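PDB 3UP8: putative 2,5-diketo-D-gluconic acid reductase B from Sinorhizobium meliloti, which probably reduces methylglyoxal to hydroxyacetone with NADPH, as a member of the aldo/keto reductase family. Local coordinates for residues A[57-62]-A[255-260]; A[71-76]-A[92-97]; A[239-244]-A[266-271]; A[40-45]-A[205-210]. All coordinates share one frame; numbering follows the deposited sequence.

Contact 1: residues A[57-62]-A[255-260]; sequences LKLGFR and ARLKEN
Leu-59 and Leu-257 meet tip to tip, and the evidence that this contact is apolar is direct: no hydrogen bond crosses between 57-62 and 255-260. Leu-59 uses a single methyl, CD2, which lies 3.8 Å from CD1 of Leu-257 and equally far from its CD2, so it faces the fork of the partner. With CG opposite the backbone N (chi1 171°), Leu-59 carries its branch out from the helix end toward the second helix, and CD2 also comes to 4.1 Å from the backbone CA of Lys-258. The other apolar pair is closer. CD2 of Leu-257 sits 3.4 Å from CE2 of Phe-61, approaching the ring obliquely while the two side chains slide past each other in opposite directions. Across the contact, CD1 of Leu-257 thus meets Leu-59, while CD2 lies against both Leu-59 and Phe-61.

In the TIM barrel these segments belong to helix 46-59, which follows the first barrel strand, and helix 254-261, which follows the last, so the leucine pair joins the two helices that flank the closure of the barrel. Phe-61 also meets the ring of Phe-261, and Leu-257 packs on Ala-56.

Among the polar bonds inside 57-62 are two made by Arg-62. Helix 46-59 gives way at Gly-60, whose phi is 130°. Arg-62 folds back so that a single NH1 grips both the helix end and the chain after it, donating to Leu-57 O at 2.8 Å, on a lone pair, and to Phe-61 O at 2.9 Å, this time from 53° above the carbonyl plane.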
loop_
_atom_site.group_PDB
_atom_site.type_symbol
_atom_site.label_atom_id
_atom_site.label_comp_id
_atom_site.label_asym_id
_atom_site.label_seq_id
_atom_site.Cartn_x
_atom_site.Cartn_y
_atom_site.Cartn_z
ATOM N N LEU A 57 -13.570 -9.478 -0.986
ATOM C CA LEU A 57 -13.013 -10.625 -1.686
ATOM C C LEU A 57 -14.010 -11.217 -2.690
ATOM O O LEU A 57 -13.621 -11.608 -3.791
ATOM C CB LEU A 57 -12.560 -11.688 -0.680
ATOM C CG LEU A 57 -11.290 -11.373 0.130
ATOM C CD1 LEU A 57 -11.199 -12.299 1.336
ATOM C CD2 LEU A 57 -10.031 -11.477 -0.723
ATOM N N LYS A 58 -15.286 -11.278 -2.296
ATOM C CA LYS A 58 -16.366 -11.693 -3.204
ATOM C C LYS A 58 -16.448 -10.764 -4.388
ATOM O O LYS A 58 -16.487 -11.220 -5.525
ATOM C CB LYS A 58 -17.714 -11.711 -2.490
ATOM C CG LYS A 58 -17.927 -12.941 -1.635
ATOM C CD LYS A 58 -19.156 -12.817 -0.723
ATOM C CE LYS A 58 -19.075 -13.870 0.385
ATOM N NZ LYS A 58 -20.399 -14.212 0.973
ATOM N N LEU A 59 -16.459 -9.460 -4.111
ATOM C CA LEU A 59 -16.542 -8.435 -5.148
ATOM C C LEU A 59 -15.378 -8.509 -6.144
ATOM O O LEU A 59 -15.523 -8.121 -7.304
ATOM C CB LEU A 59 -16.654 -7.035 -4.514
ATOM C CG LEU A 59 -16.537 -5.776 -5.391
ATOM C CD1 LEU A 59 -17.767 -5.572 -6.286
ATOM C CD2 LEU A 59 -16.287 -4.548 -4.542
ATOM N N GLY A 60 -14.228 -9.020 -5.707
ATOM C CA GLY A 60 -13.092 -9.158 -6.624
ATOM C C GLY A 60 -11.740 -8.612 -6.173
ATOM O O GLY A 60 -10.776 -8.713 -6.921
ATOM N N PHE A 61 -11.664 -8.028 -4.976
ATOM C CA PHE A 61 -10.367 -7.604 -4.410
ATOM C C PHE A 61 -9.469 -8.816 -4.260
ATOM O O PHE A 61 -9.919 -9.858 -3.787
ATOM C CB PHE A 61 -10.537 -6.984 -3.023
ATOM C CG PHE A 61 -10.766 -5.511 -3.037
ATOM C CD1 PHE A 61 -9.694 -4.627 -2.891
ATOM C CD2 PHE A 61 -12.051 -4.997 -3.184
ATOM C CE1 PHE A 61 -9.910 -3.244 -2.898
ATOM C CE2 PHE A 61 -12.271 -3.626 -3.195
ATOM C CZ PHE A 61 -11.207 -2.748 -3.052
ATOM N N ARG A 62 -8.208 -8.677 -4.670
ATOM C CA ARG A 62 -7.244 -9.778 -4.561
ATOM C C ARG A 62 -5.920 -9.347 -3.925
ATOM O O ARG A 62 -4.921 -10.062 -4.006
ATOM C CB ARG A 62 -6.975 -10.383 -5.936
ATOM C CG ARG A 62 -8.152 -11.131 -6.559
ATOM C CD ARG A 62 -8.521 -12.392 -5.765
ATOM N NE ARG A 62 -9.632 -13.097 -6.395
ATOM C CZ ARG A 62 -10.917 -12.874 -6.133
ATOM N NH1 ARG A 62 -11.273 -11.968 -5.241
ATOM N NH2 ARG A 62 -11.852 -13.563 -6.777
ATOM N N ALA A 255 -21.035 0.176 0.679
ATOM C CA ALA A 255 -21.291 1.204 -0.340
ATOM C C ALA A 255 -20.012 1.826 -0.917
ATOM O O ALA A 255 -19.873 1.948 -2.133
ATOM C CB ALA A 255 -22.222 2.291 0.214
ATOM N N ARG A 256 -19.092 2.231 -0.046
ATOM C CA ARG A 256 -17.791 2.745 -0.494
ATOM C C ARG A 256 -17.004 1.645 -1.214
ATOM O O ARG A 256 -16.315 1.907 -2.198
ATOM C CB ARG A 256 -16.974 3.290 0.683
ATOM C CG ARG A 256 -17.547 4.526 1.357
ATOM C CD ARG A 256 -16.534 5.074 2.343
ATOM N NE ARG A 256 -17.121 5.325 3.659
ATOM C CZ ARG A 256 -16.467 5.203 4.816
ATOM N NH1 ARG A 256 -15.191 4.821 4.843
ATOM N NH2 ARG A 256 -17.098 5.456 5.958
ATOM N N LEU A 257 -17.132 0.420 -0.709
ATOM C CA LEU A 257 -16.522 -0.775 -1.291
ATOM C C LEU A 257 -16.744 -0.854 -2.806
ATOM O O LEU A 257 -15.786 -0.880 -3.579
ATOM C CB LEU A 257 -17.110 -2.018 -0.618
ATOM C CG LEU A 257 -16.352 -3.332 -0.432
ATOM C CD1 LEU A 257 -17.244 -4.478 -0.894
ATOM C CD2 LEU A 257 -15.013 -3.367 -1.155
ATOM N N LYS A 258 -18.008 -0.873 -3.221
ATOM C CA LYS A 258 -18.365 -1.012 -4.638
ATOM C C LYS A 258 -17.932 0.198 -5.463
ATOM O O LYS A 258 -17.578 0.068 -6.636
ATOM C CB LYS A 258 -19.870 -1.254 -4.793
ATOM C CG LYS A 258 -20.384 -2.414 -3.948
ATOM C CD LYS A 258 -21.546 -3.144 -4.613
ATOM C CE LYS A 258 -21.729 -4.530 -3.997
ATOM N NZ LYS A 258 -23.007 -5.188 -4.411
ATOM N N GLU A 259 -17.965 1.368 -4.826
ATOM C CA GLU A 259 -17.579 2.632 -5.444
ATOM C C GLU A 259 -16.064 2.689 -5.704
ATOM O O GLU A 259 -15.623 3.005 -6.814
ATOM C CB GLU A 259 -18.038 3.794 -4.548
ATOM C CG GLU A 259 -17.711 5.199 -5.056
ATOM C CD GLU A 259 -17.860 6.265 -3.971
ATOM O OE1 GLU A 259 -18.842 6.195 -3.195
ATOM O OE2 GLU A 259 -16.997 7.170 -3.894
ATOM N N ASN A 260 -15.281 2.365 -4.677
ATOM C CA ASN A 260 -13.816 2.364 -4.770
ATOM C C ASN A 260 -13.276 1.372 -5.810
ATOM O O ASN A 260 -12.269 1.636 -6.473
ATOM C CB ASN A 260 -13.192 2.092 -3.397
ATOM C CG ASN A 260 -13.285 3.289 -2.458
ATOM O OD1 ASN A 260 -14.122 4.176 -2.632
ATOM N ND2 ASN A 260 -12.414 3.316 -1.454
#

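Contact 2: residues A[71-76]-A[92-97]; sequences GNEAEV and LTTKVW
Glu-73 and Thr-94 form the tight part of this contact, where the threonine hydroxyl OG1 donates to carboxylate oxygen OE2 over 2.6 Å. The two side chains cross at about a right angle, and OE2 is met on its anti side, 29° out of the carboxylate plane. Thr-94 turns OG1 opposite its own backbone N (chi1 -165°), which points the hydroxyl at helix 73-83. The same OE2 is hydrogen-bonded to Ser-113 of helix 103-117, so two hydroxyls satisfy a buried carboxylate oxygen. An alanine at Glu-73 would remove that acceptor and is likely to leave both hydroxyls without their shared mate in a buried place.

One helical turn on, the fit is looser: Val-76 and Leu-92 touch through a single pair of methyls, CG1 to CD1 at 3.8 Å, although both residues are buried and Val-76 also packs on Leu-117. The opposite limit is Ala-74, which lies on the solvent side of the helix and does not reach the strand.

Helix 73-83 rests here on strand 91-96, the second strand of the beta-alpha-beta unit begun by strand 63-65, a right-handed crossover of the kind that builds TIM barrels; Lys-95, next to Thr-94, bonds the predicted proton donor Tyr-70.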
loop_
_atom_site.group_PDB
_atom_site.type_symbol
_atom_site.label_atom_id
_atom_site.label_comp_id
_atom_site.label_asym_id
_atom_site.label_seq_id
_atom_site.Cartn_x
_atom_site.Cartn_y
_atom_site.Cartn_z
ATOM N N GLY A 71 -3.033 -4.468 14.603
ATOM C CA GLY A 71 -3.744 -5.346 15.530
ATOM C C GLY A 71 -4.910 -6.109 14.916
ATOM O O GLY A 71 -5.754 -6.633 15.629
ATOM N N ASN A 72 -4.974 -6.181 13.589
ATOM C CA ASN A 72 -6.087 -6.897 12.946
ATOM C C ASN A 72 -5.657 -8.047 12.029
ATOM O O ASN A 72 -6.460 -8.539 11.228
ATOM C CB ASN A 72 -6.986 -5.905 12.196
ATOM C CG ASN A 72 -6.210 -5.060 11.184
ATOM O OD1 ASN A 72 -5.154 -5.466 10.703
ATOM N ND2 ASN A 72 -6.736 -3.882 10.863
ATOM N N GLU A 73 -4.401 -8.488 12.150
ATOM C CA GLU A 73 -3.910 -9.600 11.315
ATOM C C GLU A 73 -4.734 -10.877 11.493
ATOM O O GLU A 73 -5.028 -11.578 10.510
ATOM C CB GLU A 73 -2.444 -9.918 11.620
ATOM C CG GLU A 73 -1.429 -8.975 10.982
ATOM C CD GLU A 73 -0.013 -9.225 11.511
ATOM O OE1 GLU A 73 0.145 -9.423 12.748
ATOM O OE2 GLU A 73 0.935 -9.244 10.693
ATOM N N ALA A 74 -5.103 -11.179 12.741
ATOM C CA ALA A 74 -5.929 -12.353 13.038
ATOM C C ALA A 74 -7.224 -12.376 12.211
ATOM O O ALA A 74 -7.594 -13.404 11.637
ATOM C CB ALA A 74 -6.243 -12.435 14.556
ATOM N N GLU A 75 -7.887 -11.232 12.131
ATOM C CA GLU A 75 -9.166 -11.135 11.432
ATOM C C GLU A 75 -8.963 -11.159 9.919
ATOM O O GLU A 75 -9.784 -11.726 9.197
ATOM C CB GLU A 75 -9.923 -9.883 11.898
ATOM C CG GLU A 75 -10.392 -9.970 13.369
ATOM C CD GLU A 75 -9.366 -9.496 14.396
ATOM O OE1 GLU A 75 -8.181 -9.265 14.052
ATOM O OE2 GLU A 75 -9.752 -9.350 15.580
ATOM N N VAL A 76 -7.862 -10.566 9.437
ATOM C CA VAL A 76 -7.493 -10.692 8.029
ATOM C C VAL A 76 -7.345 -12.170 7.669
ATOM O O VAL A 76 -7.901 -12.617 6.670
ATOM C CB VAL A 76 -6.187 -9.908 7.666
ATOM C CG1 VAL A 76 -5.689 -10.301 6.273
ATOM C CG2 VAL A 76 -6.428 -8.398 7.726
ATOM N N LEU A 92 -0.988 -10.935 -0.301
ATOM C CA LEU A 92 -1.126 -10.561 1.103
ATOM C C LEU A 92 0.134 -9.874 1.604
ATOM O O LEU A 92 1.215 -10.425 1.503
ATOM C CB LEU A 92 -1.493 -11.788 1.971
ATOM C CG LEU A 92 -1.575 -11.610 3.507
ATOM C CD1 LEU A 92 -2.674 -10.624 3.963
ATOM C CD2 LEU A 92 -1.726 -12.960 4.233
ATOM N N THR A 93 -0.029 -8.674 2.151
ATOM C CA THR A 93 1.079 -7.882 2.657
ATOM C C THR A 93 0.944 -7.671 4.152
ATOM O O THR A 93 -0.140 -7.332 4.622
ATOM C CB THR A 93 1.042 -6.492 2.001
ATOM O OG1 THR A 93 1.177 -6.654 0.588
ATOM C CG2 THR A 93 2.156 -5.558 2.549
ATOM N N THR A 94 2.028 -7.876 4.900
ATOM C CA THR A 94 2.090 -7.332 6.265
ATOM C C THR A 94 3.375 -6.531 6.472
ATOM O O THR A 94 4.201 -6.414 5.556
ATOM C CB THR A 94 1.800 -8.395 7.384
ATOM O OG1 THR A 94 1.531 -7.722 8.624
ATOM C CG2 THR A 94 2.963 -9.401 7.550
ATOM N N LYS A 95 3.516 -5.942 7.655
ATOM C CA LYS A 95 4.615 -5.025 7.938
ATOM C C LYS A 95 5.187 -5.321 9.315
ATOM O O LYS A 95 4.445 -5.522 10.280
ATOM C CB LYS A 95 4.122 -3.570 7.901
ATOM C CG LYS A 95 3.300 -3.215 6.654
ATOM C CD LYS A 95 2.897 -1.743 6.630
ATOM C CE LYS A 95 1.881 -1.447 5.527
ATOM N NZ LYS A 95 0.494 -1.978 5.816
ATOM N N VAL A 96 6.512 -5.339 9.399
ATOM C CA VAL A 96 7.203 -5.477 10.686
ATOM C C VAL A 96 7.222 -4.150 11.446
ATOM O O VAL A 96 7.702 -3.141 10.934
ATOM C CB VAL A 96 8.639 -5.992 10.481
ATOM C CG1 VAL A 96 9.343 -6.182 11.813
ATOM C CG2 VAL A 96 8.608 -7.273 9.683
ATOM N N TRP A 97 6.677 -4.172 12.659
ATOM C CA TRP A 97 6.629 -3.007 13.528
ATOM C C TRP A 97 8.023 -2.733 14.079
ATOM O O TRP A 97 8.814 -3.658 14.308
ATOM C CB TRP A 97 5.644 -3.223 14.686
ATOM C CG TRP A 97 5.504 -2.005 15.587
ATOM C CD1 TRP A 97 5.713 -1.953 16.937
ATOM C CD2 TRP A 97 5.152 -0.679 15.181
ATOM N NE1 TRP A 97 5.500 -0.676 17.398
ATOM C CE2 TRP A 97 5.161 0.128 16.341
ATOM C CE3 TRP A 97 4.824 -0.092 13.946
ATOM C CZ2 TRP A 97 4.852 1.491 16.307
ATOM C CZ3 TRP A 97 4.512 1.273 13.911
ATOM C CH2 TRP A 97 4.530 2.044 15.086
#

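Contact 3: residues A[239-244]-A[266-271]; sequences LVQQQD and FALTRE
Gln-241 turns its side-chain amide toward the backbone of Leu-268 and bonds both polar atoms of that residue. Leu-268 N donates to Gln-241 OE1 at 2.9 Å with a nearly straight N-H...O angle of 166°, arriving in the carbonyl plane on a lone pair. In return, Gln-241 NE2 donates to Leu-268 O at 2.8 Å, again nearly straight at 168°; the acceptor lies in the plane of the glutamine amide, whereas the donor is tilted 21° from the backbone carbonyl plane. The extended glutamine chain makes this reach possible across a backbone separation of 7.5 Å between the CA atoms of Gln-241 and Ala-267.

Beyond the two bonds there are just oxygen-to-carbon contacts: Gln-241 OE1 lies 3.5 Å from Ala-267 CA and 3.9 Å from Leu-268 CB. OE1 has a second donor, NE of Arg-237 on helix 231-240, so the oxygen is held from two residues and the arginine's charge would probably polarise it further. Nearby, Thr-269 is the N-cap of helix 270-277, its OG1 accepting from Glu-272 N, while Gln-242 finds partners in Tyr-183 and Trp-238.

Because one bond needs an oxygen and the other an N-H, the pattern fixes which way round the Gln-241 amide lies. The side chain thereby takes the place of a neighbouring peptide group for Leu-268, linking the stretch after helix 231-240 to the approach to helix 270-277 by neutral, directional bonds.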
loop_
_atom_site.group_PDB
_atom_site.type_symbol
_atom_site.label_atom_id
_atom_site.label_comp_id
_atom_site.label_asym_id
_atom_site.label_seq_id
_atom_site.Cartn_x
_atom_site.Cartn_y
_atom_site.Cartn_z
ATOM N N LEU A 239 -4.330 8.318 -8.868
ATOM C CA LEU A 239 -3.228 7.482 -8.376
ATOM C C LEU A 239 -2.951 6.298 -9.302
ATOM O O LEU A 239 -1.838 6.112 -9.789
ATOM C CB LEU A 239 -3.546 7.000 -6.951
ATOM C CG LEU A 239 -3.623 8.137 -5.917
ATOM C CD1 LEU A 239 -4.294 7.664 -4.636
ATOM C CD2 LEU A 239 -2.235 8.675 -5.619
ATOM N N VAL A 240 -3.998 5.526 -9.574
ATOM C CA VAL A 240 -3.881 4.245 -10.248
ATOM C C VAL A 240 -3.510 4.427 -11.725
ATOM O O VAL A 240 -2.920 3.536 -12.344
ATOM C CB VAL A 240 -5.171 3.424 -9.989
ATOM C CG1 VAL A 240 -6.111 3.387 -11.205
ATOM C CG2 VAL A 240 -4.832 2.058 -9.462
ATOM N N GLN A 241 -3.819 5.607 -12.265
ATOM C CA GLN A 241 -3.454 5.966 -13.639
ATOM C C GLN A 241 -1.978 6.353 -13.774
ATOM O O GLN A 241 -1.435 6.367 -14.876
ATOM C CB GLN A 241 -4.355 7.110 -14.147
ATOM C CG GLN A 241 -4.251 7.399 -15.649
ATOM C CD GLN A 241 -5.429 8.223 -16.159
ATOM O OE1 GLN A 241 -6.594 7.932 -15.858
ATOM N NE2 GLN A 241 -5.132 9.243 -16.938
ATOM N N GLN A 242 -1.320 6.670 -12.663
ATOM C CA GLN A 242 0.115 6.961 -12.709
ATOM C C GLN A 242 0.931 5.679 -12.835
ATOM O O GLN A 242 0.628 4.674 -12.160
ATOM C CB GLN A 242 0.551 7.686 -11.455
ATOM C CG GLN A 242 0.180 9.134 -11.416
ATOM C CD GLN A 242 0.515 9.759 -10.089
ATOM O OE1 GLN A 242 1.685 9.904 -9.733
ATOM N NE2 GLN A 242 -0.510 10.165 -9.359
ATOM N N GLN A 243 1.960 5.723 -13.684
ATOM C CA GLN A 243 2.883 4.598 -13.845
ATOM C C GLN A 243 3.480 4.225 -12.496
ATOM O O GLN A 243 3.921 5.099 -11.749
ATOM C CB GLN A 243 4.023 4.931 -14.815
ATOM C CG GLN A 243 3.591 5.220 -16.261
ATOM C CD GLN A 243 2.702 4.131 -16.843
ATOM O OE1 GLN A 243 3.099 2.970 -16.935
ATOM N NE2 GLN A 243 1.493 4.507 -17.244
ATOM N N ASP A 244 3.488 2.926 -12.202
ATOM C CA ASP A 244 4.185 2.376 -11.028
ATOM C C ASP A 244 3.530 2.681 -9.686
ATOM O O ASP A 244 4.191 2.570 -8.648
ATOM C CB ASP A 244 5.653 2.834 -10.977
ATOM C CG ASP A 244 6.374 2.642 -12.305
ATOM O OD1 ASP A 244 6.566 1.485 -12.727
ATOM O OD2 ASP A 244 6.739 3.667 -12.923
ATOM N N PHE A 266 -13.053 4.186 -16.250
ATOM C CA PHE A 266 -12.821 5.455 -16.923
ATOM C C PHE A 266 -11.363 5.832 -16.866
ATOM O O PHE A 266 -10.564 5.144 -16.227
ATOM C CB PHE A 266 -13.692 6.556 -16.296
ATOM C CG PHE A 266 -13.273 6.966 -14.890
ATOM C CD1 PHE A 266 -12.799 8.255 -14.641
ATOM C CD2 PHE A 266 -13.376 6.075 -13.821
ATOM C CE1 PHE A 266 -12.421 8.647 -13.352
ATOM C CE2 PHE A 266 -12.999 6.454 -12.530
ATOM C CZ PHE A 266 -12.529 7.743 -12.295
ATOM N N ALA A 267 -11.017 6.911 -17.561
ATOM C CA ALA A 267 -9.681 7.477 -17.510
ATOM C C ALA A 267 -9.779 8.995 -17.391
ATOM O O ALA A 267 -10.750 9.598 -17.856
ATOM C CB ALA A 267 -8.888 7.082 -18.739
ATOM N N LEU A 268 -8.792 9.606 -16.739
ATOM C CA LEU A 268 -8.708 11.061 -16.672
ATOM C C LEU A 268 -7.908 11.571 -17.854
ATOM O O LEU A 268 -6.926 10.950 -18.265
ATOM C CB LEU A 268 -8.058 11.534 -15.363
ATOM C CG LEU A 268 -8.689 11.146 -14.021
ATOM C CD1 LEU A 268 -7.857 11.678 -12.861
ATOM C CD2 LEU A 268 -10.118 11.626 -13.915
ATOM N N THR A 269 -8.340 12.702 -18.403
ATOM C CA THR A 269 -7.624 13.364 -19.491
ATOM C C THR A 269 -6.282 13.868 -18.978
ATOM O O THR A 269 -6.095 14.003 -17.762
ATOM C CB THR A 269 -8.439 14.560 -20.070
ATOM O OG1 THR A 269 -8.308 15.694 -19.206
ATOM C CG2 THR A 269 -9.917 14.202 -20.214
ATOM N N ARG A 270 -5.356 14.152 -19.894
ATOM C CA ARG A 270 -4.058 14.726 -19.535
ATOM C C ARG A 270 -4.205 15.980 -18.683
ATOM O O ARG A 270 -3.459 16.180 -17.717
ATOM C CB ARG A 270 -3.250 15.084 -20.781
ATOM C CG ARG A 270 -2.180 14.067 -21.142
ATOM C CD ARG A 270 -1.095 14.688 -22.027
ATOM N NE ARG A 270 -0.544 13.703 -22.964
ATOM C CZ ARG A 270 -0.971 13.529 -24.217
ATOM N NH1 ARG A 270 -1.952 14.281 -24.715
ATOM N NH2 ARG A 270 -0.407 12.603 -24.986
ATOM N N GLU A 271 -5.169 16.819 -19.065
ATOM C CA GLU A 271 -5.410 18.103 -18.417
ATOM C C GLU A 271 -5.975 17.876 -17.021
ATOM O O GLU A 271 -5.616 18.582 -16.080
ATOM C CB GLU A 271 -6.382 18.949 -19.253
ATOM C CG GLU A 271 -5.982 19.097 -20.723
ATOM C CD GLU A 271 -7.177 19.011 -21.678
ATOM O OE1 GLU A 271 -8.132 18.244 -21.392
ATOM O OE2 GLU A 271 -7.155 19.705 -22.720
#

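Contact 4: residues A[40-45]-A[205-210]; sequences GTFRMS and SYYAMA
Phe-42 reaches Tyr-206 and Tyr-207 because its CG is swung opposite the backbone N (chi1 166°), while Arg-43 bends at chi3, which brings its guanidinium across Tyr-207. Phe-42 turns its edge to the face of Tyr-207 in an offset T-shaped pair, with ring planes at 88° and centroids 5.6 Å apart; the closest atoms are CE2 of Phe-42 and CE1 of Tyr-207 at 3.8 Å. CE2 of Phe-42 also lies 4.1 Å from CD1 of Tyr-206, here with an oblique ring pairing. The three rings make an aromatic cluster.

The cluster sits where loops leave strands 37-40 and 202-206 of the TIM barrel, at the end of the barrel that holds the active site in this fold. Phe-42 comes within about 3 Å, nearest side-chain atoms, of Tyr-70, the predicted proton donor, and Tyr-206, its OH bonded to Asn-159, lies close to a bound acetate.

Arg-43 occupies the third position of a type II turn, with positive phi. Its CG lies over the centre of the Phe-42 ring, 3.5 Å above the plane, and its guanidinium has Tyr-207 CE2 over one face, the two planes 27° apart. A glycine at Tyr-207 would strip away that ring, so that Phe-42 is likely to lose the face its edge meets and the Arg-43 guanidinium to be freer to turn. Water 1 accepts weakly from Arg-43 NE at 2.9 Å and is also hydrogen-bonded to Tyr-207 OH, in the plane of that ring at its edge.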
loop_
_atom_site.group_PDB
_atom_site.type_symbol
_atom_site.label_atom_id
_atom_site.label_comp_id
_atom_site.label_asym_id
_atom_site.label_seq_id
_atom_site.Cartn_x
_atom_site.Cartn_y
_atom_site.Cartn_z
ATOM N N GLY A 40 -6.827 -1.987 2.093
ATOM C CA GLY A 40 -5.968 -1.603 3.204
ATOM C C GLY A 40 -6.714 -1.722 4.517
ATOM O O GLY A 40 -7.844 -1.235 4.636
ATOM N N THR A 41 -6.102 -2.379 5.499
ATOM C CA THR A 41 -6.750 -2.566 6.816
ATOM C C THR A 41 -6.270 -1.557 7.866
ATOM O O THR A 41 -6.732 -1.559 9.010
ATOM C CB THR A 41 -6.648 -4.020 7.344
ATOM O OG1 THR A 41 -5.277 -4.363 7.572
ATOM C CG2 THR A 41 -7.258 -5.012 6.347
ATOM N N PHE A 42 -5.348 -0.692 7.467
ATOM C CA PHE A 42 -4.954 0.470 8.264
ATOM C C PHE A 42 -6.228 1.271 8.600
ATOM O O PHE A 42 -7.065 1.509 7.732
ATOM C CB PHE A 42 -3.931 1.277 7.451
ATOM C CG PHE A 42 -3.659 2.661 7.951
ATOM C CD1 PHE A 42 -3.278 2.896 9.271
ATOM C CD2 PHE A 42 -3.721 3.735 7.068
ATOM C CE1 PHE A 42 -3.006 4.194 9.712
ATOM C CE2 PHE A 42 -3.465 5.033 7.493
ATOM C CZ PHE A 42 -3.105 5.266 8.816
ATOM N N ARG A 43 -6.395 1.612 9.874
ATOM C CA ARG A 43 -7.543 2.392 10.361
ATOM C C ARG A 43 -8.806 1.540 10.508
ATOM O O ARG A 43 -9.870 2.058 10.821
ATOM C CB ARG A 43 -7.835 3.612 9.460
ATOM C CG ARG A 43 -6.707 4.638 9.340
ATOM C CD ARG A 43 -6.852 5.484 8.060
ATOM N NE ARG A 43 -8.044 6.320 8.098
ATOM C CZ ARG A 43 -8.812 6.604 7.048
ATOM N NH1 ARG A 43 -8.519 6.141 5.835
ATOM N NH2 ARG A 43 -9.884 7.366 7.217
HETATM N N MSE A 44 -8.701 0.236 10.280
HETATM C CA MSE A 44 -9.871 -0.624 10.399
HETATM C C MSE A 44 -9.751 -1.455 11.648
HETATM O O MSE A 44 -8.684 -2.003 11.919
HETATM C CB MSE A 44 -10.002 -1.547 9.195
HETATM C CG MSE A 44 -10.364 -0.835 7.924
HETATM SE SE MSE A 44 -10.739 -2.105 6.519
HETATM C CE MSE A 44 -12.319 -2.974 7.250
ATOM N N SER A 45 -10.841 -1.562 12.403
ATOM C CA SER A 45 -10.871 -2.438 13.576
ATOM C C SER A 45 -10.927 -3.894 13.119
ATOM O O SER A 45 -11.158 -4.170 11.941
ATOM C CB SER A 45 -12.092 -2.131 14.446
ATOM O OG SER A 45 -13.256 -2.648 13.827
ATOM N N SER A 205 0.427 3.640 -2.391
ATOM C CA SER A 205 -0.235 4.783 -1.757
ATOM C C SER A 205 -1.167 4.383 -0.617
ATOM O O SER A 205 -1.985 3.471 -0.775
ATOM C CB SER A 205 -1.055 5.542 -2.809
ATOM O OG SER A 205 -2.019 6.373 -2.179
ATOM N N TYR A 206 -1.042 5.073 0.519
ATOM C CA TYR A 206 -2.097 5.080 1.535
ATOM C C TYR A 206 -2.619 6.508 1.755
ATOM O O TYR A 206 -1.960 7.488 1.369
ATOM C CB TYR A 206 -1.686 4.398 2.859
ATOM C CG TYR A 206 -0.586 5.073 3.671
ATOM C CD1 TYR A 206 -0.869 6.157 4.501
ATOM C CD2 TYR A 206 0.726 4.596 3.635
ATOM C CE1 TYR A 206 0.132 6.770 5.262
ATOM C CE2 TYR A 206 1.738 5.202 4.395
ATOM C CZ TYR A 206 1.425 6.285 5.207
ATOM O OH TYR A 206 2.394 6.895 5.970
ATOM N N TYR A 207 -3.804 6.598 2.361
ATOM C CA TYR A 207 -4.506 7.872 2.639
ATOM C C TYR A 207 -4.912 8.622 1.367
ATOM O O TYR A 207 -4.859 9.852 1.319
ATOM C CB TYR A 207 -3.685 8.804 3.552
ATOM C CG TYR A 207 -4.207 8.893 4.970
ATOM C CD1 TYR A 207 -3.343 8.763 6.053
ATOM C CD2 TYR A 207 -5.565 9.123 5.230
ATOM C CE1 TYR A 207 -3.815 8.845 7.362
ATOM C CE2 TYR A 207 -6.049 9.203 6.535
ATOM C CZ TYR A 207 -5.156 9.059 7.599
ATOM O OH TYR A 207 -5.601 9.111 8.896
ATOM N N ALA A 208 -5.305 7.872 0.345
ATOM C CA ALA A 208 -5.801 8.447 -0.916
ATOM C C ALA A 208 -6.856 9.553 -0.707
ATOM O O ALA A 208 -6.879 10.529 -1.451
ATOM C CB ALA A 208 -6.360 7.353 -1.803
HETATM N N MSE A 209 -7.713 9.388 0.298
HETATM C CA MSE A 209 -8.820 10.329 0.572
HETATM C C MSE A 209 -8.387 11.579 1.356
HETATM O O MSE A 209 -9.203 12.478 1.603
HETATM C CB MSE A 209 -9.947 9.626 1.346
HETATM C CG MSE A 209 -10.596 8.448 0.652
HETATM SE SE MSE A 209 -11.365 8.961 -1.059
HETATM C CE MSE A 209 -9.990 8.363 -2.265
ATOM N N ALA A 210 -7.114 11.610 1.764
ATOM C CA ALA A 210 -6.546 12.695 2.574
ATOM C C ALA A 210 -7.389 13.058 3.813
ATOM O O ALA A 210 -7.643 14.238 4.094
ATOM C CB ALA A 210 -6.246 13.917 1.722
HETATM O O HOH W 1 -8.023 8.899 9.513
#

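All four contacts lie in one eight-stranded TIM barrel. Contacts 2 and 4 reach the barrel sheet and touch: Asn-72 ND2 probably bonds Met-44 O and Thr-41 O, tying the loop after the first strand to the start of helix 73-83 near predicted catalytic residues. Contact 4 meets contact 3 through Leu-239 on Ala-208 and Ser-205. Contact 1, about 15 Å from contact 4 between centres, bridges helices 46-59 and 254-261 without touching the others. Centres of contacts 2 and 3 lie about 30 Å apart, on opposite sides of the chain's centre. Along the chain, contact 1 alternates with contacts 3 and 4, and both 1 and 4 enclose contact 2, joining early and late parts where the barrel closes.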